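PDB 3O9Z: lipopolysaccharide biosynthesis protein wbpB from Thermus thermophilus, which serves as an NAD-binding dehydrogenase in the biosynthesis of 2,3-diacetamido-2,3-dideoxy-D-mannuronic acid, a lipopolysaccharide sugar. Local coordinates for residues A61-L66 and L93-N98; L105-E110 and L293-P298; E110-L115 and F279-A284. All coordinates share one frame; numbering follows the deposited sequence.

From the N terminus, contact 1 comes first. It closes a short loop around strand 75-78 and joins helix 56-68 to the end of helix 85-94, within the Rossmann domain. That loop is complete before contact 2 opens at residues 105-110. Contact 2 spans the second, six-stranded sheet domain and closes only at residues 293-298. Contact 3 starts at Glu110, which both contacts share, and closes earlier, at 279-284, so it lies wholly within the span of contact 2. Contacts 2 and 3 touch each other. Contact 3 packs helix 109-122 on the start of helix 281-294, which returns to the Rossmann domain, and contact 2 joins the turn before helix 109-122 to the far end of helix 281-294.

Contact 1. Residues A61-L66 and L93-N98; sequences AYLEDL and LRLGAN
Leu95 holds CG anti to its own carbonyl carbon (chi1 -71°), and its two methyl groups then reach the side of helix 56-68. CB of Glu64 is set beside Leu95 by the helix backbone; with CG anti to the backbone N (chi1 -173°), the extended chain leads on to the second subunit. The CD1 methyl of Leu95 lies 3.7 Å from CB of Leu63 and 3.8 Å from CD1 of Leu63. The two leucine side chains cross at about a right angle. The CD2 methyl of Leu95 sits against the helix backbone, 3.5 Å from N of Glu64, and 3.7 Å from CB of Glu64. One leucine fork therefore straddles two successive residues, and the contact is apolar and buried. The carboxylate of Glu64 belongs to another interface: it forms salt bridges with Arg90 and Arg94 of the second subunit. Just after Leu95 the chain turns at Gly96, whose positive phi (74°) ends helix 85-94 in a Schellman motif and leads into strand 98-101. Leu63 also rests on Ala7 of strand 5-9. Two neighbouring helices packed together on one face of a parallel sheet are a hallmark of the NAD-binding Rossmann fold.

Contact 2. Residues L105-E110 and L293-P298; sequences LVLWPE and LLRTLP
The carbonyl O of Leu107 is gripped by two nitrogens of Arg295. NH1 donates to it at 2.9 Å (N-H...O angle 148°), and NH2 of Arg295 donates to the same O of Leu107 at 3.0 Å (144°). The grip is end-on, through NH1 and NH2, and the oxygen lies in the guanidinium plane. The two donors use it differently: NH2 comes in the carbonyl plane, on a lone pair, whereas NH1 stands well above that plane. The same NH1 lies over the centre of the Trp108 six-membered ring, 3.3 Å from CE2 of Trp108. The guanidinium stands on edge above the indole, with the planes 79° apart. CZ of Arg295 is 4.4 Å from the centroid of the Trp108 six-membered ring, in a cation-pi contact over the ring face. The arginine chain is extended from CG to NE, which carries the guanidinium across to both partners. CD2 of Leu107 packs 3.8 Å from NH2 of Arg295. NE also bonds to Gly178 O, and NH2 to Thr182 OG1, so further bonds fix the rotation of the group. Trp108 is the N-cap of helix 109-122, and its backbone N donates to Glu111 OE1. The contact thus ties the turn leading into helix 109-122 to the chain around the end of helix 281-294, a junction within the two-domain fold of Gfo/Idh/MocA oxidoreductases.

Contact 3. Residues E110-L115 and F279-A284; sequences EEIARL and FGLDEA
Leu281 packs between Ile112 and Leu115, where helix 281-294 begins beside helix 109-122 of the Rossmann fold. Its CG is anti to the carbonyl carbon (chi1 -60°), its CB is directed toward the other helix, and both methyls are in use. CD2 of Leu281 meets CD1 of Ile112 at 3.8 Å. Ile112 brings that methyl over because its second torsion is folded (chi2 -73°) rather than extended. The two side chains slide past each other in opposite directions. Leu115, one helical turn on, crosses Leu281 at about a right angle. CD1 of Leu281 lies 3.9 Å from CB of Leu115 and 3.7 Å from its backbone C. CD2 of Leu281 is also 3.9 Å from CD1 of Leu115. Val126 of strand 126-128 touches Leu281 too, so the leucine sits near the sheet as well as the helix. Shortening Leu281 to an alanine removes both methyls and would probably open a gap between the two helices beside Ile112 CD1 and Leu115 CD1. No hydrogen bond joins the segments. Gly280, just before Leu281, is the N-cap of helix 281-294. Glu283, at the N3 position, folds back and makes the one capping-box bond that a glycine N-cap allows: Gly280 N donates to Glu283 OE2 at 2.9 Å (N-H...O angle 143°), meeting the oxygen on its anti side, somewhat out of the carboxylate plane.

Contact 1. Residues A61-L66 and L93-N98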
loop_
_atom_site.group_PDB
_atom_site.type_symbol
_atom_site.label_atom_id
_atom_site.label_comp_id
_atom_site.label_asym_id
_atom_site.label_seq_id
_atom_site.Cartn_x
_atom_site.Cartn_y
_atom_site.Cartn_z
ATOM N N ALA A 61 -8.548 -17.551 7.626
ATOM C CA ALA A 61 -9.746 -18.376 7.424
ATOM C C ALA A 61 -9.393 -19.633 6.672
ATOM O O ALA A 61 -9.993 -20.685 6.913
ATOM C CB ALA A 61 -10.796 -17.568 6.689
ATOM N N TYR A 62 -8.488 -19.565 5.687
ATOM C CA TYR A 62 -8.035 -20.695 4.913
ATOM C C TYR A 62 -7.298 -21.725 5.754
ATOM O O TYR A 62 -7.622 -22.913 5.708
ATOM C CB TYR A 62 -7.185 -20.197 3.727
ATOM C CG TYR A 62 -6.541 -21.328 2.983
ATOM C CD1 TYR A 62 -7.334 -22.137 2.166
ATOM C CD2 TYR A 62 -5.219 -21.667 3.164
ATOM C CE1 TYR A 62 -6.798 -23.223 1.510
ATOM C CE2 TYR A 62 -4.667 -22.733 2.481
ATOM C CZ TYR A 62 -5.461 -23.505 1.663
ATOM O OH TYR A 62 -4.948 -24.592 0.990
ATOM N N LEU A 63 -6.378 -21.242 6.579
ATOM C CA LEU A 63 -5.663 -22.143 7.461
ATOM C C LEU A 63 -6.623 -22.728 8.504
ATOM O O LEU A 63 -6.411 -23.861 8.878
ATOM C CB LEU A 63 -4.509 -21.424 8.161
ATOM C CG LEU A 63 -3.389 -21.031 7.166
ATOM C CD1 LEU A 63 -2.318 -20.336 7.978
ATOM C CD2 LEU A 63 -2.765 -22.189 6.377
ATOM N N GLU A 64 -7.647 -21.992 8.928
ATOM C CA GLU A 64 -8.645 -22.497 9.897
ATOM C C GLU A 64 -9.482 -23.556 9.208
ATOM O O GLU A 64 -9.756 -24.601 9.830
ATOM C CB GLU A 64 -9.495 -21.342 10.406
ATOM C CG GLU A 64 -10.486 -21.685 11.561
ATOM C CD GLU A 64 -11.126 -20.426 12.060
ATOM O OE1 GLU A 64 -11.746 -19.700 11.232
ATOM O OE2 GLU A 64 -10.979 -20.128 13.284
ATOM N N ASP A 65 -9.896 -23.322 7.953
ATOM C CA ASP A 65 -10.542 -24.382 7.183
ATOM C C ASP A 65 -9.698 -25.638 7.059
ATOM O O ASP A 65 -10.236 -26.741 7.239
ATOM C CB ASP A 65 -10.965 -23.908 5.778
ATOM C CG ASP A 65 -12.030 -22.832 5.784
ATOM O OD1 ASP A 65 -12.774 -22.624 6.777
ATOM O OD2 ASP A 65 -12.147 -22.176 4.703
ATOM N N LEU A 66 -8.406 -25.541 6.742
ATOM C CA LEU A 66 -7.509 -26.687 6.679
ATOM C C LEU A 66 -7.487 -27.417 8.039
ATOM O O LEU A 66 -7.615 -28.652 8.066
ATOM C CB LEU A 66 -6.093 -26.270 6.296
ATOM C CG LEU A 66 -5.914 -25.785 4.847
ATOM C CD1 LEU A 66 -4.421 -25.613 4.679
ATOM C CD2 LEU A 66 -6.529 -26.723 3.816
ATOM N N LEU A 93 -0.830 -19.845 16.846
ATOM C CA LEU A 93 -1.248 -20.647 18.009
ATOM C C LEU A 93 -2.752 -20.876 17.962
ATOM O O LEU A 93 -3.251 -21.957 18.363
ATOM C CB LEU A 93 -0.782 -20.031 19.337
ATOM C CG LEU A 93 0.707 -19.757 19.539
ATOM C CD1 LEU A 93 0.964 -19.133 20.902
ATOM C CD2 LEU A 93 1.557 -21.002 19.318
ATOM N N ARG A 94 -3.534 -19.831 17.702
ATOM C CA ARG A 94 -4.981 -20.024 17.637
ATOM C C ARG A 94 -5.457 -20.959 16.553
ATOM O O ARG A 94 -6.528 -21.555 16.711
ATOM C CB ARG A 94 -5.817 -18.726 17.675
ATOM C CG ARG A 94 -6.010 -18.010 16.313
ATOM C CD ARG A 94 -6.946 -16.801 16.371
ATOM N NE ARG A 94 -6.391 -15.706 17.181
ATOM C CZ ARG A 94 -5.629 -14.720 16.692
ATOM N NH1 ARG A 94 -5.130 -13.827 17.528
ATOM N NH2 ARG A 94 -5.398 -14.606 15.391
ATOM N N LEU A 95 -4.665 -21.104 15.496
ATOM C CA LEU A 95 -4.898 -22.017 14.362
ATOM C C LEU A 95 -4.384 -23.416 14.659
ATOM O O LEU A 95 -4.553 -24.334 13.861
ATOM C CB LEU A 95 -4.205 -21.521 13.072
ATOM C CG LEU A 95 -4.817 -20.279 12.411
ATOM C CD1 LEU A 95 -3.866 -19.724 11.361
ATOM C CD2 LEU A 95 -6.099 -20.657 11.735
ATOM N N GLY A 96 -3.830 -23.611 15.856
ATOM C CA GLY A 96 -3.316 -24.942 16.152
ATOM C C GLY A 96 -2.032 -25.318 15.467
ATOM O O GLY A 96 -1.719 -26.481 15.293
ATOM N N ALA A 97 -1.142 -24.343 15.255
ATOM C CA ALA A 97 0.167 -24.571 14.648
ATOM C C ALA A 97 1.240 -23.974 15.598
ATOM O O ALA A 97 0.944 -23.085 16.419
ATOM C CB ALA A 97 0.283 -23.812 13.290
ATOM N N ASN A 98 2.436 -24.496 15.436
ATOM C CA ASN A 98 3.615 -23.932 16.118
ATOM C C ASN A 98 4.038 -22.749 15.256
ATOM O O ASN A 98 3.541 -22.561 14.136
ATOM C CB ASN A 98 4.752 -24.959 16.186
ATOM C CG ASN A 98 4.533 -26.036 17.289
ATOM O OD1 ASN A 98 3.666 -25.999 18.133
ATOM N ND2 ASN A 98 5.454 -26.944 17.326
#

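Contact 2. Residues L105-E110 and L293-P298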
loop_
_atom_site.group_PDB
_atom_site.type_symbol
_atom_site.label_atom_id
_atom_site.label_comp_id
_atom_site.label_asym_id
_atom_site.label_seq_id
_atom_site.Cartn_x
_atom_site.Cartn_y
_atom_site.Cartn_z
ATOM N N LEU A 105 12.268 -12.377 18.144
ATOM C CA LEU A 105 11.044 -13.187 18.253
ATOM C C LEU A 105 9.796 -12.323 18.445
ATOM O O LEU A 105 8.786 -12.514 17.731
ATOM C CB LEU A 105 11.240 -14.188 19.437
ATOM C CG LEU A 105 10.144 -15.265 19.632
ATOM C CD1 LEU A 105 9.847 -15.914 18.297
ATOM C CD2 LEU A 105 10.674 -16.317 20.629
ATOM N N VAL A 106 9.818 -11.394 19.397
ATOM C CA VAL A 106 8.827 -10.351 19.556
ATOM C C VAL A 106 9.536 -9.078 20.011
ATOM O O VAL A 106 10.764 -9.116 20.223
ATOM C CB VAL A 106 7.684 -10.696 20.545
ATOM C CG1 VAL A 106 6.936 -11.976 20.101
ATOM C CG2 VAL A 106 8.277 -10.912 21.994
ATOM N N LEU A 107 8.806 -7.988 20.140
ATOM C CA LEU A 107 9.393 -6.689 20.490
ATOM C C LEU A 107 9.491 -6.481 21.991
ATOM O O LEU A 107 10.354 -5.759 22.465
ATOM C CB LEU A 107 8.657 -5.508 19.837
ATOM C CG LEU A 107 8.824 -5.406 18.311
ATOM C CD1 LEU A 107 8.033 -4.151 17.850
ATOM C CD2 LEU A 107 10.358 -5.344 18.091
ATOM N N TRP A 108 8.576 -7.052 22.780
ATOM C CA TRP A 108 8.460 -6.672 24.206
ATOM C C TRP A 108 8.441 -7.878 25.148
ATOM O O TRP A 108 7.822 -8.885 24.868
ATOM C CB TRP A 108 7.169 -5.878 24.419
ATOM C CG TRP A 108 7.129 -4.610 23.636
ATOM C CD1 TRP A 108 6.510 -4.395 22.424
ATOM C CD2 TRP A 108 7.751 -3.372 23.994
ATOM N NE1 TRP A 108 6.705 -3.089 22.028
ATOM C CE2 TRP A 108 7.468 -2.441 22.963
ATOM C CE3 TRP A 108 8.507 -2.941 25.086
ATOM C CZ2 TRP A 108 7.912 -1.117 23.011
ATOM C CZ3 TRP A 108 8.981 -1.622 25.105
ATOM C CH2 TRP A 108 8.668 -0.729 24.088
ATOM N N PRO A 109 9.027 -7.724 26.351
ATOM C CA PRO A 109 8.840 -8.755 27.380
ATOM C C PRO A 109 7.364 -9.077 27.711
ATOM O O PRO A 109 7.125 -10.243 27.953
ATOM C CB PRO A 109 9.545 -8.165 28.618
ATOM C CG PRO A 109 10.640 -7.262 27.985
ATOM C CD PRO A 109 9.934 -6.639 26.777
ATOM N N GLU A 110 6.459 -8.105 27.665
ATOM C CA GLU A 110 5.031 -8.389 27.958
ATOM C C GLU A 110 4.493 -9.367 26.906
ATOM O O GLU A 110 3.693 -10.255 27.210
ATOM C CB GLU A 110 4.239 -7.099 27.936
ATOM C CG GLU A 110 2.743 -7.221 28.219
ATOM C CD GLU A 110 2.055 -5.878 28.118
ATOM O OE1 GLU A 110 0.824 -5.843 27.895
ATOM O OE2 GLU A 110 2.761 -4.854 28.259
ATOM N N LEU A 293 14.724 -2.485 26.993
ATOM C CA LEU A 293 15.240 -1.482 27.932
ATOM C C LEU A 293 15.918 -0.338 27.210
ATOM O O LEU A 293 15.741 0.847 27.522
ATOM C CB LEU A 293 16.246 -2.114 28.891
ATOM C CG LEU A 293 15.807 -3.020 30.031
ATOM C CD1 LEU A 293 16.999 -3.650 30.745
ATOM C CD2 LEU A 293 14.969 -2.154 30.988
ATOM N N LEU A 294 16.725 -0.723 26.218
ATOM C CA LEU A 294 17.501 0.234 25.449
ATOM C C LEU A 294 16.674 1.240 24.644
ATOM O O LEU A 294 17.203 2.267 24.202
ATOM C CB LEU A 294 18.465 -0.537 24.539
ATOM C CG LEU A 294 19.712 -1.100 25.223
ATOM C CD1 LEU A 294 20.487 -2.042 24.281
ATOM C CD2 LEU A 294 20.605 0.084 25.684
ATOM N N ARG A 295 15.387 0.970 24.403
ATOM C CA ARG A 295 14.579 1.986 23.713
ATOM C C ARG A 295 14.367 3.275 24.477
ATOM O O ARG A 295 14.171 4.339 23.893
ATOM C CB ARG A 295 13.206 1.438 23.280
ATOM C CG ARG A 295 13.334 0.240 22.380
ATOM C CD ARG A 295 11.989 -0.405 21.986
ATOM N NE ARG A 295 12.341 -1.653 21.368
ATOM C CZ ARG A 295 11.806 -2.836 21.653
ATOM N NH1 ARG A 295 10.747 -2.914 22.499
ATOM N NH2 ARG A 295 12.269 -3.933 21.098
ATOM N N THR A 296 14.354 3.177 25.801
ATOM C CA THR A 296 14.045 4.347 26.604
ATOM C C THR A 296 15.134 4.632 27.623
ATOM O O THR A 296 15.063 5.639 28.327
ATOM C CB THR A 296 12.716 4.166 27.359
ATOM O OG1 THR A 296 12.735 2.928 28.068
ATOM C CG2 THR A 296 11.546 4.184 26.369
ATOM N N LEU A 297 16.136 3.761 27.735
ATOM C CA LEU A 297 17.194 4.046 28.711
ATOM C C LEU A 297 17.867 5.398 28.397
ATOM O O LEU A 297 18.347 5.629 27.292
ATOM C CB LEU A 297 18.234 2.917 28.674
ATOM C CG LEU A 297 19.303 3.024 29.759
ATOM C CD1 LEU A 297 18.658 2.780 31.144
ATOM C CD2 LEU A 297 20.314 1.941 29.414
ATOM N N PRO A 298 17.959 6.301 29.397
ATOM C CA PRO A 298 18.697 7.524 29.144
ATOM C C PRO A 298 20.168 7.280 28.855
ATOM O O PRO A 298 20.774 6.374 29.450
ATOM C CB PRO A 298 18.529 8.326 30.443
ATOM C CG PRO A 298 17.279 7.753 31.073
ATOM C CD PRO A 298 17.317 6.286 30.725
#

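Contact 3. Residues E110-L115 and F279-A284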
loop_
_atom_site.group_PDB
_atom_site.type_symbol
_atom_site.label_atom_id
_atom_site.label_comp_id
_atom_site.label_asym_id
_atom_site.label_seq_id
_atom_site.Cartn_x
_atom_site.Cartn_y
_atom_site.Cartn_z
ATOM N N GLU A 110 6.459 -8.105 27.665
ATOM C CA GLU A 110 5.031 -8.389 27.958
ATOM C C GLU A 110 4.493 -9.367 26.906
ATOM O O GLU A 110 3.693 -10.255 27.210
ATOM C CB GLU A 110 4.239 -7.099 27.936
ATOM C CG GLU A 110 2.743 -7.221 28.219
ATOM C CD GLU A 110 2.055 -5.878 28.118
ATOM O OE1 GLU A 110 0.824 -5.843 27.895
ATOM O OE2 GLU A 110 2.761 -4.854 28.259
ATOM N N GLU A 111 4.996 -9.280 25.667
ATOM C CA GLU A 111 4.564 -10.183 24.603
ATOM C C GLU A 111 5.101 -11.595 24.852
ATOM O O GLU A 111 4.394 -12.591 24.667
ATOM C CB GLU A 111 4.985 -9.652 23.204
ATOM C CG GLU A 111 4.262 -8.358 22.879
ATOM C CD GLU A 111 4.815 -7.655 21.652
ATOM O OE1 GLU A 111 6.021 -7.812 21.396
ATOM O OE2 GLU A 111 4.007 -7.020 20.935
ATOM N N ILE A 112 6.363 -11.728 25.292
ATOM C CA ILE A 112 6.925 -13.006 25.685
ATOM C C ILE A 112 6.025 -13.618 26.799
ATOM O O ILE A 112 5.706 -14.809 26.657
ATOM C CB ILE A 112 8.383 -12.864 26.228
ATOM C CG1 ILE A 112 9.359 -12.494 25.089
ATOM C CG2 ILE A 112 8.804 -14.141 26.930
ATOM C CD1 ILE A 112 9.678 -13.585 24.114
ATOM N N ALA A 113 5.638 -12.810 27.792
ATOM C CA ALA A 113 4.839 -13.321 28.927
ATOM C C ALA A 113 3.461 -13.799 28.446
ATOM O O ALA A 113 2.978 -14.859 28.879
ATOM C CB ALA A 113 4.712 -12.271 29.990
ATOM N N ARG A 114 2.830 -13.057 27.542
ATOM C CA ARG A 114 1.512 -13.435 27.071
ATOM C C ARG A 114 1.639 -14.669 26.205
ATOM O O ARG A 114 0.783 -15.575 26.258
ATOM C CB ARG A 114 0.840 -12.286 26.313
ATOM C CG ARG A 114 0.544 -10.993 27.034
ATOM C CD ARG A 114 -0.601 -11.078 28.038
ATOM N NE ARG A 114 -0.448 -10.046 29.069
ATOM C CZ ARG A 114 -1.347 -9.772 30.012
ATOM N NH1 ARG A 114 -2.489 -10.447 30.068
ATOM N NH2 ARG A 114 -1.109 -8.815 30.900
ATOM N N LEU A 115 2.683 -14.772 25.374
ATOM C CA LEU A 115 2.955 -15.976 24.618
ATOM C C LEU A 115 3.170 -17.238 25.430
ATOM O O LEU A 115 2.680 -18.294 25.057
ATOM C CB LEU A 115 4.050 -15.778 23.538
ATOM C CG LEU A 115 3.830 -14.775 22.411
ATOM C CD1 LEU A 115 5.093 -14.923 21.502
ATOM C CD2 LEU A 115 2.550 -15.181 21.637
ATOM N N PHE A 279 14.969 -22.694 19.457
ATOM C CA PHE A 279 15.118 -21.612 20.410
ATOM C C PHE A 279 13.771 -21.025 20.754
ATOM O O PHE A 279 13.156 -20.346 19.913
ATOM C CB PHE A 279 16.084 -20.558 19.840
ATOM C CG PHE A 279 17.312 -21.181 19.261
ATOM C CD1 PHE A 279 18.179 -21.915 20.080
ATOM C CD2 PHE A 279 17.606 -21.070 17.920
ATOM C CE1 PHE A 279 19.288 -22.549 19.560
ATOM C CE2 PHE A 279 18.709 -21.720 17.384
ATOM C CZ PHE A 279 19.585 -22.456 18.224
ATOM N N GLY A 280 13.280 -21.306 21.955
ATOM C CA GLY A 280 11.955 -20.919 22.365
ATOM C C GLY A 280 11.875 -19.632 23.152
ATOM O O GLY A 280 12.873 -18.859 23.164
ATOM N N LEU A 281 10.737 -19.353 23.773
ATOM C CA LEU A 281 10.507 -18.149 24.520
ATOM C C LEU A 281 11.570 -17.996 25.601
ATOM O O LEU A 281 12.050 -16.896 25.841
ATOM C CB LEU A 281 9.100 -18.146 25.147
ATOM C CG LEU A 281 7.998 -18.246 24.086
ATOM C CD1 LEU A 281 6.605 -18.510 24.712
ATOM C CD2 LEU A 281 7.926 -16.922 23.372
ATOM N N ASP A 282 11.833 -19.082 26.316
ATOM C CA ASP A 282 12.786 -18.990 27.425
ATOM C C ASP A 282 14.187 -18.605 26.932
ATOM O O ASP A 282 14.890 -17.886 27.655
ATOM C CB ASP A 282 12.876 -20.316 28.181
ATOM C CG ASP A 282 11.608 -20.634 28.958
ATOM O OD1 ASP A 282 10.738 -19.758 29.146
ATOM O OD2 ASP A 282 11.533 -21.790 29.420
ATOM N N GLU A 283 14.632 -19.133 25.797
ATOM C CA GLU A 283 15.929 -18.824 25.196
ATOM C C GLU A 283 15.974 -17.385 24.694
ATOM O O GLU A 283 16.963 -16.681 24.883
ATOM C CB GLU A 283 16.269 -19.774 24.057
ATOM C CG GLU A 283 16.706 -21.160 24.520
ATOM C CD GLU A 283 15.551 -22.049 24.970
ATOM O OE1 GLU A 283 15.800 -22.932 25.821
ATOM O OE2 GLU A 283 14.393 -21.892 24.514
ATOM N N ALA A 284 14.883 -16.922 24.098
ATOM C CA ALA A 284 14.908 -15.607 23.429
ATOM C C ALA A 284 14.669 -14.427 24.360
ATOM O O ALA A 284 14.928 -13.233 24.057
ATOM C CB ALA A 284 13.808 -15.619 22.320
#